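Local coordinates for protein N-acetylmuramoyl-L-alanine amidase XlyA (Bacillus subtilis, PDB 3RDR) that cuts the amide link between N-acetylmuramoyl residues and L-amino acids in cell-wall glycopeptides, here through its zinc-dependent amidase domain, at residues T30-A35 with K139-K144. Numbering follows the deposited sequence.
With ZN (zinc ion), chain B.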
# COMPACT_ATOMS: atom_id res chain seq x y z
N THR A 30 2.77 -5.20 2.98
CA THR A 30 2.27 -5.79 1.75
C THR A 30 2.25 -4.79 0.59
O THR A 30 1.65 -3.72 0.69
CB THR A 30 0.86 -6.36 1.97
OG1 THR A 30 0.90 -7.31 3.05
CG2 THR A 30 0.35 -7.06 0.71
N VAL A 31 2.91 -5.14 -0.51
CA VAL A 31 3.00 -4.26 -1.68
C VAL A 31 2.03 -4.60 -2.80
O VAL A 31 1.86 -5.77 -3.16
CB VAL A 31 4.44 -4.29 -2.26
CG1 VAL A 31 4.55 -3.33 -3.44
CG2 VAL A 31 5.43 -3.92 -1.17
N HIS A 32 1.40 -3.56 -3.36
CA HIS A 32 0.44 -3.70 -4.45
C HIS A 32 0.80 -2.75 -5.59
O HIS A 32 1.64 -1.86 -5.44
CB HIS A 32 -0.98 -3.30 -4.00
CG HIS A 32 -1.48 -4.01 -2.77
ND1 HIS A 32 -2.39 -5.04 -2.83
CD2 HIS A 32 -1.27 -3.78 -1.46
CE1 HIS A 32 -2.72 -5.42 -1.61
NE2 HIS A 32 -2.05 -4.66 -0.75
N ASN A 33 0.12 -2.94 -6.72
CA ASN A 33 0.26 -2.08 -7.90
C ASN A 33 -1.21 -1.84 -8.25
O ASN A 33 -1.98 -2.79 -8.34
CB ASN A 33 0.98 -2.79 -9.06
CG ASN A 33 2.50 -2.72 -8.94
OD1 ASN A 33 3.21 -3.34 -9.73
ND2 ASN A 33 3.00 -1.97 -7.97
N THR A 34 -1.60 -0.59 -8.45
CA THR A 34 -3.00 -0.25 -8.75
C THR A 34 -3.59 -0.85 -10.03
O THR A 34 -4.81 -1.02 -10.12
CB THR A 34 -3.20 1.27 -8.82
OG1 THR A 34 -2.46 1.79 -9.93
CG2 THR A 34 -2.73 1.94 -7.54
N ALA A 35 -2.73 -1.15 -11.01
CA ALA A 35 -3.19 -1.69 -12.30
C ALA A 35 -4.13 -0.67 -12.95
O ALA A 35 -5.06 -1.02 -13.68
CB ALA A 35 -3.91 -3.04 -12.10
N LYS A 139 -2.74 -13.97 -5.75
CA LYS A 139 -3.16 -13.06 -6.81
C LYS A 139 -1.92 -12.48 -7.49
O LYS A 139 -0.89 -12.29 -6.86
CB LYS A 139 -4.02 -11.94 -6.22
CG LYS A 139 -4.57 -10.97 -7.25
CD LYS A 139 -5.59 -10.01 -6.62
CE LYS A 139 -6.83 -10.75 -6.15
NZ LYS A 139 -7.82 -9.85 -5.50
N GLU A 140 -2.04 -12.21 -8.78
CA GLU A 140 -0.92 -11.66 -9.55
C GLU A 140 -0.77 -10.15 -9.33
O GLU A 140 -1.02 -9.34 -10.23
CB GLU A 140 -1.12 -11.98 -11.04
CG GLU A 140 0.10 -12.58 -11.74
CD GLU A 140 0.60 -13.85 -11.07
OE1 GLU A 140 -0.23 -14.74 -10.78
OE2 GLU A 140 1.82 -13.97 -10.83
N CYS A 141 -0.35 -9.79 -8.12
CA CYS A 141 -0.16 -8.40 -7.71
C CYS A 141 0.98 -8.43 -6.71
O CYS A 141 1.03 -9.31 -5.85
CB CYS A 141 -1.43 -7.86 -7.05
SG CYS A 141 -1.29 -6.19 -6.36
N PRO A 142 1.92 -7.46 -6.77
CA PRO A 142 2.05 -6.31 -7.68
C PRO A 142 2.48 -6.74 -9.09
O PRO A 142 3.64 -7.11 -9.31
CB PRO A 142 3.08 -5.44 -6.98
CG PRO A 142 4.00 -6.46 -6.38
CD PRO A 142 3.05 -7.51 -5.83
N ARG A 143 1.55 -6.67 -10.03
CA ARG A 143 1.79 -7.10 -11.40
C ARG A 143 3.05 -6.61 -12.10
O ARG A 143 3.62 -7.33 -12.92
CB ARG A 143 0.56 -6.78 -12.26
CG ARG A 143 0.31 -5.29 -12.52
CD ARG A 143 -0.85 -5.11 -13.48
NE ARG A 143 -0.88 -3.77 -14.06
CZ ARG A 143 -1.74 -3.38 -15.00
NH1 ARG A 143 -2.64 -4.23 -15.48
NH2 ARG A 143 -1.69 -2.14 -15.47
N LYS A 144 3.52 -5.40 -11.77
CA LYS A 144 4.72 -4.87 -12.42
C LYS A 144 6.02 -5.11 -11.65
O LYS A 144 7.10 -4.74 -12.13
CB LYS A 144 4.57 -3.36 -12.65
CG LYS A 144 3.42 -2.97 -13.56
CD LYS A 144 3.60 -1.57 -14.11
CE LYS A 144 4.82 -1.50 -15.01
NZ LYS A 144 4.94 -0.18 -15.67
ZN ZN B . -2.97 -6.21 -4.63
O HOH W 1 -1.07 -5.34 -9.74
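His-32 and Pro-142 bring the end of strand 28-33 against the loop between helices 133-137 and 149-154, with their CA atoms 4.5 Å apart. Two of the zinc ligands meet here. His-32 ND1 lies 2.2 Å from the zinc and Cys-141 SG 2.4 Å from it. In Cys-141, SG stands anti to the backbone N (chi1 175°), which turns the sulfur so that it meets both the zinc and Asn-33 N. The same sulfur accepts a long hydrogen bond from Asn-33 N, 3.6 Å from SG, with an N-H...S angle of 155°. His-133 of the same chain is the third protein ligand. The other ring nitrogen of His-32, NE2, is hydrogen-bonded to His-80 ND1.

Pro-142 follows a cis peptide bond. Its CB lies against the amide of Asn-33, 3.4 Å from CG, while its CD meets the backbone O of Val-31. The Asn-33 amide is held at both ends. OD1 accepts from Lys-144 N at 2.9 Å, in the carbonyl plane, and ND2 donates to His-32 O from above that carbonyl's plane. A water joins Asn-33 O to Arg-143 N. Further along, Ala-35 CA lies over one face of the Arg-143 guanidinium, which also forms a salt bridge with Glu-99.

The fold is the T7 lysozyme-type amidase fold. The N-H donated to the sulfur would probably temper the negative charge of a zinc-bound thiolate. The bond from ND2 to His-32 O steadies the Asn-33 amide, and its OD1 links strand 28-33 to the loop at Lys-144.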